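Local coordinates for fumarate lyase (Mesorhizobium sp., PDB 3C8T), which belongs to the fumarate lyase superfamily of tetrameric, mostly helical enzymes built round a bundle of long helices, at residues A[12-17]-A[331-336]; A[125-130]-A[173-178]; A[234-239]-A[298-303]. All coordinates share one frame; numbering follows the deposited sequence.

The three contacts illustrate how a long-helix bundle is tied together. Contact 1 joins the chain near its start, at 12-17, to helix 315-344, so the other two lie between its segments in sequence. Contact 2 pairs helices 104-140 and 160-185; contact 3 follows it along the chain and pairs helices 229-255 and 284-306. Centre-to-centre distances are about 15 Å from contact 1 to each of the others and about 17 Å between contacts 2 and 3. Arg126 bridges contacts 1 and 2 through Asp14 and Ser333, Phe237 packs contact 3 against contact 2, and Ala332 meets Leu238. All five long helices are thereby linked, with contacts 2 and 3 also touching the third subunit.

Contact 1 (A[12-17]-A[331-336]); sequences FADDKM and VASGIL
Asp14 and Ala13 run in extended form past helix 331-336, with the CA of Asp14 4.2 Å from the CA of Gly334 and a backbone hydrogen bond joining Asp14 to Ala330. With only hydrogens on its CA, Gly334 lets the backbone in, and its CA-H points at the carbonyl of Phe12, CA to O 3.2 Å. Asp14 is the N-cap of the helix that starts at Asp15: its OD1 accepts a weak capping bond from Lys16 N. The other carboxylate oxygen, OD2, accepts a hydrogen bond from Ser333 OG at 2.6 Å, through its anti lone pair. Asp14 CG stands opposite the backbone N (chi1 178°), which carries the carboxylate down to that hydroxyl. Arg126 of helix 104-140 reaches the same pair, with a salt bridge to Asp14 and a hydrogen bond to Ser333. At the other end, Val331 lays CG1 over one face of the Phe12 ring, while CG2 comes within 3.7 Å of CE2. The ring also meets His319 of the second subunit. The N-terminal segment is thus held on the central helical bundle of the fumarate lyase fold by a buried Asp-Ser-Arg cluster and a glycine contact, while the N-cap bond serves its own short helix.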
ATOM      1  N   PHE A  12       2.378  14.482 -14.465  1.00 37.78           N
ATOM      2  CA  PHE A  12       2.588  13.153 -15.046  1.00 37.74           C
ATOM      3  C   PHE A  12       1.302  12.548 -15.645  1.00 37.92           C
ATOM      4  O   PHE A  12       1.325  11.408 -16.087  1.00 39.67           O
ATOM      5  CB  PHE A  12       3.237  12.185 -14.048  1.00 36.80           C
ATOM      6  CG  PHE A  12       2.549  12.134 -12.710  1.00 35.39           C
ATOM      7  CD1 PHE A  12       3.294  12.029 -11.545  1.00 34.17           C
ATOM      8  CD2 PHE A  12       1.156  12.202 -12.618  1.00 31.36           C
ATOM      9  CE1 PHE A  12       2.648  12.002 -10.291  1.00 35.82           C
ATOM     10  CE2 PHE A  12       0.505  12.171 -11.382  1.00 33.37           C
ATOM     11  CZ  PHE A  12       1.245  12.061 -10.211  1.00 32.13           C
ATOM     12  N   ALA A  13       0.190  13.291 -15.638  1.00 38.01           N
ATOM     13  CA  ALA A  13      -1.101  12.805 -16.194  1.00 37.80           C
ATOM     14  C   ALA A  13      -1.311  13.213 -17.677  1.00 37.54           C
ATOM     15  O   ALA A  13      -0.908  14.308 -18.105  1.00 36.69           O
ATOM     16  CB  ALA A  13      -2.265  13.271 -15.322  1.00 37.42           C
ATOM     17  N   ASP A  14      -1.900  12.311 -18.461  1.00 37.19           N
ATOM     18  CA  ASP A  14      -2.095  12.522 -19.912  1.00 37.01           C
ATOM     19  C   ASP A  14      -3.436  13.217 -20.158  1.00 38.10           C
ATOM     20  O   ASP A  14      -4.480  12.726 -19.741  1.00 37.33           O
ATOM     21  CB  ASP A  14      -2.005  11.187 -20.669  1.00 36.41           C
ATOM     22  CG  ASP A  14      -2.248  11.324 -22.195  1.00 37.48           C
ATOM     23  OD1 ASP A  14      -2.352  12.462 -22.711  1.00 38.26           O
ATOM     24  OD2 ASP A  14      -2.350  10.266 -22.872  1.00 34.73           O
ATOM     25  N   ASP A  15      -3.383  14.380 -20.810  1.00 39.06           N
ATOM     26  CA  ASP A  15      -4.577  15.175 -21.143  1.00 40.22           C
ATOM     27  C   ASP A  15      -5.572  14.452 -22.059  1.00 39.31           C
ATOM     28  O   ASP A  15      -6.781  14.565 -21.856  1.00 39.63           O
ATOM     29  CB  ASP A  15      -4.162  16.512 -21.769  1.00 41.64           C
ATOM     30  CG  ASP A  15      -3.685  17.514 -20.729  1.00 45.44           C
ATOM     31  OD1 ASP A  15      -3.601  17.165 -19.528  1.00 46.63           O
ATOM     32  OD2 ASP A  15      -3.420  18.672 -21.119  1.00 50.87           O
ATOM     33  N   LYS A  16      -5.070  13.718 -23.047  1.00 38.70           N
ATOM     34  CA  LYS A  16      -5.921  12.862 -23.882  1.00 39.02           C
ATOM     35  C   LYS A  16      -6.689  11.815 -23.067  1.00 38.93           C
ATOM     36  O   LYS A  16      -7.879  11.541 -23.310  1.00 39.40           O
ATOM     37  CB  LYS A  16      -5.078  12.153 -24.913  1.00 39.46           C
ATOM     38  CG  LYS A  16      -4.552  13.067 -25.983  1.00 41.13           C
ATOM     39  CD  LYS A  16      -3.852  12.231 -27.034  1.00 45.17           C
ATOM     40  CE  LYS A  16      -3.429  13.090 -28.227  1.00 47.03           C
ATOM     41  NZ  LYS A  16      -2.328  14.036 -27.839  1.00 46.74           N
ATOM     42  N   MET A  17      -6.014  11.274 -22.065  1.00 38.15           N
ATOM     43  CA  MET A  17      -6.596  10.281 -21.202  1.00 38.12           C
ATOM     44  C   MET A  17      -7.549  10.945 -20.201  1.00 38.57           C
ATOM     45  O   MET A  17      -8.583  10.398 -19.883  1.00 38.77           O
ATOM     46  CB  MET A  17      -5.475   9.444 -20.571  1.00 37.27           C
ATOM     47  CG  MET A  17      -5.880   8.089 -20.107  1.00 33.93           C
ATOM     48  SD  MET A  17      -6.560   6.961 -21.291  1.00 23.05           S
ATOM     49  CE  MET A  17      -5.133   5.914 -21.641  1.00 29.06           C
ATOM     50  N   VAL A 331      -2.498   8.713 -15.395  1.00 28.04           N
ATOM     51  CA  VAL A 331      -1.110   8.715 -14.939  1.00 26.82           C
ATOM     52  C   VAL A 331      -0.257   7.683 -15.712  1.00 27.23           C
ATOM     53  O   VAL A 331       0.849   8.001 -16.167  1.00 26.68           O
ATOM     54  CB  VAL A 331      -1.030   8.439 -13.430  1.00 28.50           C
ATOM     55  CG1 VAL A 331       0.449   8.308 -12.990  1.00 27.18           C
ATOM     56  CG2 VAL A 331      -1.776   9.525 -12.632  1.00 26.80           C
ATOM     57  N   ALA A 332      -0.757   6.461 -15.890  1.00 24.90           N
ATOM     58  CA  ALA A 332       0.048   5.512 -16.653  1.00 26.05           C
ATOM     59  C   ALA A 332       0.310   5.961 -18.097  1.00 25.66           C
ATOM     60  O   ALA A 332       1.385   5.748 -18.628  1.00 26.29           O
ATOM     61  CB  ALA A 332      -0.569   4.082 -16.621  1.00 25.51           C
ATOM     62  N   SER A 333      -0.690   6.576 -18.715  1.00 26.09           N
ATOM     63  CA  SER A 333      -0.563   7.158 -20.033  1.00 27.05           C
ATOM     64  C   SER A 333       0.432   8.303 -20.083  1.00 26.92           C
ATOM     65  O   SER A 333       1.186   8.434 -21.052  1.00 27.62           O
ATOM     66  CB  SER A 333      -1.938   7.656 -20.523  1.00 27.38           C
ATOM     67  OG  SER A 333      -1.960   7.854 -21.940  1.00 29.36           O
ATOM     68  N   GLY A 334       0.426   9.156 -19.063  1.00 26.71           N
ATOM     69  CA  GLY A 334       1.344  10.295 -19.039  1.00 25.97           C
ATOM     70  C   GLY A 334       2.785   9.904 -18.861  1.00 25.01           C
ATOM     71  O   GLY A 334       3.667  10.458 -19.518  1.00 25.22           O
ATOM     72  N   ILE A 335       3.053   8.956 -17.970  1.00 25.81           N
ATOM     73  CA  ILE A 335       4.446   8.454 -17.809  1.00 25.99           C
ATOM     74  C   ILE A 335       4.935   7.610 -19.011  1.00 26.18           C
ATOM     75  O   ILE A 335       6.130   7.689 -19.379  1.00 27.09           O
ATOM     76  CB  ILE A 335       4.726   7.775 -16.399  1.00 25.70           C
ATOM     77  CG1 ILE A 335       3.997   6.447 -16.237  1.00 25.81           C
ATOM     78  CG2 ILE A 335       4.345   8.722 -15.260  1.00 24.58           C
ATOM     79  CD1 ILE A 335       4.219   5.849 -14.880  1.00 26.21           C
ATOM     80  N   LEU A 336       4.038   6.834 -19.644  1.00 26.03           N
ATOM     81  CA  LEU A 336       4.394   6.256 -20.970  1.00 27.03           C
ATOM     82  C   LEU A 336       4.729   7.318 -21.985  1.00 27.18           C
ATOM     83  O   LEU A 336       5.673   7.147 -22.750  1.00 28.04           O
ATOM     84  CB  LEU A 336       3.333   5.345 -21.562  1.00 25.93           C
ATOM     85  CG  LEU A 336       3.241   3.956 -20.953  1.00 25.77           C
ATOM     86  CD1 LEU A 336       1.800   3.510 -21.110  1.00 22.91           C
ATOM     87  CD2 LEU A 336       4.277   2.936 -21.530  1.00 19.40           C
TER

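Contact 2 (A[125-130]-A[173-178]); sequences RRIESV and RHAARL
Ile127 and Ala175 face each other where two helices run nearly antiparallel, at 161° between their directions. The axes stay 10.3 Å apart, and no hydrogen bond crosses between the two segments; the contact is made by a few side-chain atoms. Its more closely filled part is centred on the buried Ile127, whose two branches divide the work among three partners. CD1, at the end of the longer branch, approaches His174 CB at 4.2 Å and Leu178 CD1 at 4.4 Å, while CG2 meets the methyl of Ala175 at 4.3 Å. On helix 173-178 these partners sit about one turn apart or less, and all present atoms to the isoleucine. Phe237 of helix 229-255 and Leu336 of helix 315-344 also pack on Ile127, so the apolar side of the interface opens directly into the bundle interior. His174 turns its polar end elsewhere, with NE2 hydrogen-bonded to Ser244.

The other side lies between partly exposed residues and rests on a single touch. There Glu128 bends at chi2 (-53°), which folds the carboxylate back over the gap until OE1 is 3.7 Å from Ala175 CB, nevertheless the shortest approach between the segments. This is an oxygen against a methyl group; the charge itself is answered by a salt bridge from OE2 to Arg131, one turn further along the same helix. Long, nearly antiparallel helices packed side by side are the hallmark of the central bundle of the fumarate lyase superfamily; this pair meets sparsely, and reaches toward the third subunit through Arg173 and Arg177.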
ATOM      1  N   ARG A 125      -0.855   1.938 -27.996  1.00 30.99           N
ATOM      2  CA  ARG A 125      -0.159   2.869 -28.872  1.00 31.41           C
ATOM      3  C   ARG A 125       1.126   3.412 -28.185  1.00 30.66           C
ATOM      4  O   ARG A 125       2.184   3.505 -28.794  1.00 30.80           O
ATOM      5  CB  ARG A 125      -1.147   4.018 -29.117  1.00 32.13           C
ATOM      6  CG  ARG A 125      -1.140   4.648 -30.417  1.00 35.96           C
ATOM      7  CD  ARG A 125      -0.674   6.089 -30.263  1.00 39.13           C
ATOM      8  NE  ARG A 125      -1.659   7.092 -29.836  1.00 38.73           N
ATOM      9  CZ  ARG A 125      -1.264   8.246 -29.294  1.00 36.86           C
ATOM     10  NH1 ARG A 125       0.035   8.470 -29.150  1.00 35.45           N
ATOM     11  NH2 ARG A 125      -2.120   9.188 -28.931  1.00 38.69           N
ATOM     12  N   ARG A 126       1.035   3.770 -26.911  1.00 29.81           N
ATOM     13  CA  ARG A 126       2.204   4.295 -26.201  1.00 28.71           C
ATOM     14  C   ARG A 126       3.241   3.186 -25.906  1.00 27.74           C
ATOM     15  O   ARG A 126       4.462   3.407 -25.994  1.00 27.85           O
ATOM     16  CB  ARG A 126       1.796   5.038 -24.930  1.00 28.39           C
ATOM     17  CG  ARG A 126       0.713   6.086 -25.122  1.00 30.18           C
ATOM     18  CD  ARG A 126       1.024   7.224 -24.196  1.00 31.36           C
ATOM     19  NE  ARG A 126       0.085   8.329 -24.268  1.00 34.72           N
ATOM     20  CZ  ARG A 126       0.187   9.362 -25.104  1.00 34.11           C
ATOM     21  NH1 ARG A 126       1.166   9.427 -25.987  1.00 31.36           N
ATOM     22  NH2 ARG A 126      -0.734  10.306 -25.076  1.00 34.94           N
ATOM     23  N   ILE A 127       2.765   2.003 -25.589  1.00 26.47           N
ATOM     24  CA  ILE A 127       3.652   0.848 -25.399  1.00 26.98           C
ATOM     25  C   ILE A 127       4.390   0.505 -26.719  1.00 28.80           C
ATOM     26  O   ILE A 127       5.587   0.235 -26.721  1.00 29.59           O
ATOM     27  CB  ILE A 127       2.876  -0.372 -24.835  1.00 27.48           C
ATOM     28  CG1 ILE A 127       2.471  -0.159 -23.352  1.00 26.99           C
ATOM     29  CG2 ILE A 127       3.681  -1.690 -25.063  1.00 25.11           C
ATOM     30  CD1 ILE A 127       1.744  -1.435 -22.704  1.00 26.22           C
ATOM     31  N   GLU A 128       3.690   0.558 -27.857  1.00 29.87           N
ATOM     32  CA  GLU A 128       4.342   0.384 -29.166  1.00 30.90           C
ATOM     33  C   GLU A 128       5.394   1.472 -29.516  1.00 30.43           C
ATOM     34  O   GLU A 128       6.457   1.123 -30.013  1.00 30.93           O
ATOM     35  CB  GLU A 128       3.301   0.224 -30.288  1.00 31.57           C
ATOM     36  CG  GLU A 128       2.351  -0.980 -30.045  1.00 38.40           C
ATOM     37  CD  GLU A 128       3.107  -2.314 -29.773  1.00 43.33           C
ATOM     38  OE1 GLU A 128       3.139  -2.806 -28.621  1.00 42.58           O
ATOM     39  OE2 GLU A 128       3.688  -2.861 -30.731  1.00 47.66           O
ATOM     40  N   SER A 129       5.123   2.758 -29.260  1.00 30.14           N
ATOM     41  CA  SER A 129       6.180   3.767 -29.385  1.00 30.92           C
ATOM     42  C   SER A 129       7.347   3.529 -28.446  1.00 30.66           C
ATOM     43  O   SER A 129       8.489   3.735 -28.846  1.00 31.45           O
ATOM     44  CB  SER A 129       5.681   5.197 -29.140  1.00 31.35           C
ATOM     45  OG  SER A 129       4.526   5.439 -29.887  1.00 36.15           O
ATOM     46  N   VAL A 130       7.068   3.154 -27.192  1.00 29.98           N
ATOM     47  CA  VAL A 130       8.143   2.820 -26.231  1.00 29.52           C
ATOM     48  C   VAL A 130       9.067   1.716 -26.809  1.00 29.59           C
ATOM     49  O   VAL A 130      10.303   1.892 -26.858  1.00 28.23           O
ATOM     50  CB  VAL A 130       7.635   2.532 -24.755  1.00 28.99           C
ATOM     51  CG1 VAL A 130       8.771   1.989 -23.849  1.00 29.73           C
ATOM     52  CG2 VAL A 130       7.118   3.809 -24.146  1.00 29.14           C
ATOM     53  N   ARG A 173       6.906  -8.117 -23.302  1.00 29.26           N
ATOM     54  CA  ARG A 173       5.969  -8.933 -22.510  1.00 28.65           C
ATOM     55  C   ARG A 173       4.703  -8.183 -22.135  1.00 29.39           C
ATOM     56  O   ARG A 173       3.661  -8.815 -21.981  1.00 30.91           O
ATOM     57  CB  ARG A 173       6.598  -9.590 -21.277  1.00 27.40           C
ATOM     58  CG  ARG A 173       7.581 -10.717 -21.576  1.00 27.20           C
ATOM     59  CD  ARG A 173       8.241 -11.275 -20.278  1.00 28.25           C
ATOM     60  NE  ARG A 173       9.059 -10.313 -19.542  1.00 29.17           N
ATOM     61  CZ  ARG A 173      10.400 -10.242 -19.577  1.00 33.38           C
ATOM     62  NH1 ARG A 173      11.119 -11.069 -20.354  1.00 30.42           N
ATOM     63  NH2 ARG A 173      11.040  -9.324 -18.831  1.00 29.97           N
ATOM     64  N   HIS A 174       4.774  -6.858 -21.986  1.00 29.44           N
ATOM     65  CA  HIS A 174       3.606  -6.096 -21.518  1.00 29.00           C
ATOM     66  C   HIS A 174       2.620  -6.021 -22.668  1.00 29.83           C
ATOM     67  O   HIS A 174       1.402  -6.102 -22.441  1.00 30.42           O
ATOM     68  CB  HIS A 174       3.937  -4.661 -21.032  1.00 28.41           C
ATOM     69  CG  HIS A 174       4.792  -4.593 -19.785  1.00 26.98           C
ATOM     70  ND1 HIS A 174       4.529  -5.333 -18.650  1.00 26.30           N
ATOM     71  CD2 HIS A 174       5.860  -3.812 -19.481  1.00 22.11           C
ATOM     72  CE1 HIS A 174       5.428  -5.050 -17.722  1.00 25.83           C
ATOM     73  NE2 HIS A 174       6.248  -4.128 -18.204  1.00 24.18           N
ATOM     74  N   ALA A 175       3.147  -5.854 -23.893  1.00 29.29           N
ATOM     75  CA  ALA A 175       2.316  -5.905 -25.115  1.00 28.43           C
ATOM     76  C   ALA A 175       1.503  -7.167 -25.214  1.00 27.81           C
ATOM     77  O   ALA A 175       0.318  -7.101 -25.566  1.00 28.31           O
ATOM     78  CB  ALA A 175       3.143  -5.723 -26.371  1.00 28.51           C
ATOM     79  N   ALA A 176       2.121  -8.306 -24.888  1.00 27.13           N
ATOM     80  CA  ALA A 176       1.427  -9.589 -24.856  1.00 26.54           C
ATOM     81  C   ALA A 176       0.323  -9.612 -23.776  1.00 26.89           C
ATOM     82  O   ALA A 176      -0.794 -10.066 -24.046  1.00 25.50           O
ATOM     83  CB  ALA A 176       2.404 -10.761 -24.682  1.00 25.59           C
ATOM     84  N   ARG A 177       0.642  -9.127 -22.573  1.00 27.42           N
ATOM     85  CA  ARG A 177      -0.339  -9.071 -21.449  1.00 27.52           C
ATOM     86  C   ARG A 177      -1.601  -8.263 -21.830  1.00 28.21           C
ATOM     87  O   ARG A 177      -2.729  -8.689 -21.566  1.00 26.97           O
ATOM     88  CB  ARG A 177       0.310  -8.477 -20.179  1.00 27.47           C
ATOM     89  CG  ARG A 177       1.433  -9.323 -19.571  1.00 27.11           C
ATOM     90  CD  ARG A 177       2.120  -8.636 -18.396  1.00 26.54           C
ATOM     91  NE  ARG A 177       3.159  -9.532 -17.886  1.00 27.63           N
ATOM     92  CZ  ARG A 177       4.468  -9.322 -17.995  1.00 25.32           C
ATOM     93  NH1 ARG A 177       4.934  -8.197 -18.521  1.00 24.72           N
ATOM     94  NH2 ARG A 177       5.307 -10.243 -17.551  1.00 24.91           N
ATOM     95  N   LEU A 178      -1.394  -7.096 -22.465  1.00 29.79           N
ATOM     96  CA  LEU A 178      -2.499  -6.222 -22.889  1.00 29.53           C
ATOM     97  C   LEU A 178      -3.553  -6.972 -23.731  1.00 30.71           C
ATOM     98  O   LEU A 178      -4.773  -6.844 -23.503  1.00 30.03           O
ATOM     99  CB  LEU A 178      -1.946  -4.989 -23.637  1.00 29.34           C
ATOM    100  CG  LEU A 178      -2.961  -3.858 -23.971  1.00 31.46           C
ATOM    101  CD1 LEU A 178      -2.305  -2.467 -24.043  1.00 31.12           C
ATOM    102  CD2 LEU A 178      -3.743  -4.122 -25.247  1.00 32.71           C
TER

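Contact 3 (A[234-239]-A[298-303]); sequences TVQFLA and NHATSM
Ala239 and Ala300 meet methyl to methyl, CB to CB 3.7 Å, in the closest approach of one side chain to another between helices 234-239 and 298-303. Small residues allow the axes to approach to 8.3 Å, and the CA atoms of Gln236 and Ala300 are just 5.0 Å apart. The Ala300 methyl is thus pressed against the other backbone, with its CB 4.0 Å from Gln236 CA. Val235 fills the next place along. Its CG1, opposite the backbone N (chi1 -180°), rests on the main chain between His299 and Ala300, 3.7 Å from Ala300 N, whereas CG2 lies 3.8 Å from Met303 CG. The valine and methionine side chains cross at about a right angle.

The helices run nearly antiparallel, at 157° between the directions of the two segments, as neighbours in the long-helix bundle central to the fumarate lyase superfamily. Around this first shell, Met303 also packs on Val231 and Ala232, one turn back along helix 229-255, and on Ala324 of helix 315-344. Val296 of helix 284-306 covers Ala239 from beyond the segment. Further out the pair becomes part of the tetramer: Gln236 packs on Leu240, and Ala239 on Leu304, of the third subunit, while Asn298 meets Asn298 of the second.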
ATOM      1  N   THR A 234      -6.902  -4.942 -14.883  1.00 27.10           N
ATOM      2  CA  THR A 234      -6.507  -3.903 -15.832  1.00 27.08           C
ATOM      3  C   THR A 234      -5.632  -2.856 -15.170  1.00 26.46           C
ATOM      4  O   THR A 234      -4.611  -2.443 -15.721  1.00 26.98           O
ATOM      5  CB  THR A 234      -7.737  -3.248 -16.476  1.00 27.47           C
ATOM      6  OG1 THR A 234      -8.465  -4.270 -17.131  1.00 30.21           O
ATOM      7  CG2 THR A 234      -7.331  -2.195 -17.516  1.00 26.32           C
ATOM      8  N   VAL A 235      -6.020  -2.418 -13.979  1.00 25.73           N
ATOM      9  CA  VAL A 235      -5.190  -1.419 -13.278  1.00 24.68           C
ATOM     10  C   VAL A 235      -3.879  -2.031 -12.728  1.00 24.31           C
ATOM     11  O   VAL A 235      -2.844  -1.362 -12.679  1.00 23.88           O
ATOM     12  CB  VAL A 235      -5.996  -0.774 -12.171  1.00 25.44           C
ATOM     13  CG1 VAL A 235      -5.170   0.291 -11.411  1.00 23.02           C
ATOM     14  CG2 VAL A 235      -7.296  -0.178 -12.784  1.00 26.08           C
ATOM     15  N   GLN A 236      -3.938  -3.282 -12.287  1.00 23.33           N
ATOM     16  CA  GLN A 236      -2.747  -4.019 -11.904  1.00 24.60           C
ATOM     17  C   GLN A 236      -1.754  -4.039 -13.049  1.00 24.03           C
ATOM     18  O   GLN A 236      -0.570  -3.832 -12.814  1.00 24.27           O
ATOM     19  CB  GLN A 236      -3.062  -5.445 -11.464  1.00 23.83           C
ATOM     20  CG  GLN A 236      -3.732  -5.593 -10.101  1.00 26.69           C
ATOM     21  CD  GLN A 236      -3.553  -7.026  -9.538  1.00 29.26           C
ATOM     22  OE1 GLN A 236      -2.999  -7.209  -8.447  1.00 35.37           O
ATOM     23  NE2 GLN A 236      -3.980  -8.040 -10.304  1.00 34.45           N
ATOM     24  N   PHE A 237      -2.255  -4.276 -14.272  1.00 24.91           N
ATOM     25  CA  PHE A 237      -1.466  -4.270 -15.470  1.00 24.29           C
ATOM     26  C   PHE A 237      -0.836  -2.874 -15.684  1.00 25.21           C
ATOM     27  O   PHE A 237       0.338  -2.771 -15.993  1.00 24.58           O
ATOM     28  CB  PHE A 237      -2.293  -4.709 -16.699  1.00 25.13           C
ATOM     29  CG  PHE A 237      -1.601  -4.375 -18.057  1.00 24.86           C
ATOM     30  CD1 PHE A 237      -0.527  -5.142 -18.516  1.00 25.73           C
ATOM     31  CD2 PHE A 237      -1.963  -3.255 -18.779  1.00 24.26           C
ATOM     32  CE1 PHE A 237       0.132  -4.823 -19.705  1.00 24.26           C
ATOM     33  CE2 PHE A 237      -1.322  -2.919 -19.980  1.00 25.08           C
ATOM     34  CZ  PHE A 237      -0.268  -3.715 -20.438  1.00 24.42           C
ATOM     35  N   LEU A 238      -1.621  -1.807 -15.541  1.00 25.96           N
ATOM     36  CA  LEU A 238      -1.066  -0.444 -15.585  1.00 26.51           C
ATOM     37  C   LEU A 238       0.091  -0.244 -14.621  1.00 26.06           C
ATOM     38  O   LEU A 238       1.096   0.380 -14.960  1.00 25.78           O
ATOM     39  CB  LEU A 238      -2.158   0.638 -15.329  1.00 25.58           C
ATOM     40  CG  LEU A 238      -3.254   0.633 -16.434  1.00 26.87           C
ATOM     41  CD1 LEU A 238      -4.412   1.570 -16.129  1.00 23.43           C
ATOM     42  CD2 LEU A 238      -2.727   0.845 -17.855  1.00 24.65           C
ATOM     43  N   ALA A 239      -0.090  -0.741 -13.406  1.00 25.95           N
ATOM     44  CA  ALA A 239       0.947  -0.707 -12.374  1.00 26.12           C
ATOM     45  C   ALA A 239       2.202  -1.507 -12.738  1.00 25.92           C
ATOM     46  O   ALA A 239       3.307  -1.106 -12.373  1.00 27.02           O
ATOM     47  CB  ALA A 239       0.389  -1.163 -11.028  1.00 23.95           C
ATOM     48  N   ASN A 298      -0.444   2.680  -6.236  1.00 26.69           N
ATOM     49  CA  ASN A 298      -1.517   2.980  -5.270  1.00 26.98           C
ATOM     50  C   ASN A 298      -2.901   2.767  -5.884  1.00 26.75           C
ATOM     51  O   ASN A 298      -3.787   2.250  -5.227  1.00 26.31           O
ATOM     52  CB  ASN A 298      -1.425   4.429  -4.800  1.00 27.10           C
ATOM     53  CG  ASN A 298      -0.362   4.639  -3.733  1.00 29.85           C
ATOM     54  OD1 ASN A 298       0.336   3.688  -3.284  1.00 30.39           O
ATOM     55  ND2 ASN A 298      -0.230   5.887  -3.310  1.00 30.72           N
ATOM     56  N   HIS A 299      -3.100   3.174  -7.139  1.00 26.69           N
ATOM     57  CA  HIS A 299      -4.404   2.871  -7.778  1.00 26.71           C
ATOM     58  C   HIS A 299      -4.641   1.341  -7.886  1.00 26.22           C
ATOM     59  O   HIS A 299      -5.770   0.896  -7.774  1.00 26.03           O
ATOM     60  CB  HIS A 299      -4.593   3.616  -9.112  1.00 26.55           C
ATOM     61  CG  HIS A 299      -4.578   5.120  -8.961  1.00 27.42           C
ATOM     62  ND1 HIS A 299      -5.448   5.795  -8.124  1.00 29.68           N
ATOM     63  CD2 HIS A 299      -3.779   6.067  -9.511  1.00 28.03           C
ATOM     64  CE1 HIS A 299      -5.189   7.093  -8.176  1.00 30.48           C
ATOM     65  NE2 HIS A 299      -4.178   7.282  -9.007  1.00 29.91           N
ATOM     66  N   ALA A 300      -3.588   0.547  -8.088  1.00 25.59           N
ATOM     67  CA  ALA A 300      -3.765  -0.935  -8.147  1.00 26.24           C
ATOM     68  C   ALA A 300      -4.165  -1.484  -6.780  1.00 25.94           C
ATOM     69  O   ALA A 300      -5.090  -2.277  -6.668  1.00 26.87           O
ATOM     70  CB  ALA A 300      -2.497  -1.663  -8.706  1.00 25.20           C
ATOM     71  N   THR A 301      -3.471  -1.038  -5.746  1.00 26.07           N
ATOM     72  CA  THR A 301      -3.841  -1.309  -4.355  1.00 26.04           C
ATOM     73  C   THR A 301      -5.316  -1.032  -4.053  1.00 26.47           C
ATOM     74  O   THR A 301      -5.992  -1.917  -3.526  1.00 25.62           O
ATOM     75  CB  THR A 301      -2.912  -0.538  -3.417  1.00 26.28           C
ATOM     76  OG1 THR A 301      -1.573  -0.886  -3.771  1.00 26.63           O
ATOM     77  CG2 THR A 301      -3.127  -0.932  -1.947  1.00 25.36           C
ATOM     78  N   SER A 302      -5.820   0.155  -4.424  1.00 25.74           N
ATOM     79  CA  SER A 302      -7.252   0.480  -4.275  1.00 27.64           C
ATOM     80  C   SER A 302      -8.162  -0.494  -4.994  1.00 26.99           C
ATOM     81  O   SER A 302      -9.229  -0.802  -4.499  1.00 27.35           O
ATOM     82  CB  SER A 302      -7.598   1.879  -4.824  1.00 28.34           C
ATOM     83  OG  SER A 302      -6.993   2.934  -4.116  1.00 33.22           O
ATOM     84  N   MET A 303      -7.764  -0.943  -6.180  1.00 27.27           N
ATOM     85  CA  MET A 303      -8.587  -1.911  -6.924  1.00 29.13           C
ATOM     86  C   MET A 303      -8.671  -3.271  -6.212  1.00 28.56           C
ATOM     87  O   MET A 303      -9.711  -3.896  -6.199  1.00 28.47           O
ATOM     88  CB  MET A 303      -8.147  -2.054  -8.415  1.00 28.72           C
ATOM     89  CG  MET A 303      -8.611  -0.870  -9.304  1.00 29.30           C
ATOM     90  SD  MET A 303     -10.417  -0.503  -9.301  1.00 24.30           S
ATOM     91  CE  MET A 303     -11.088  -2.086  -9.722  1.00 28.39           C
TER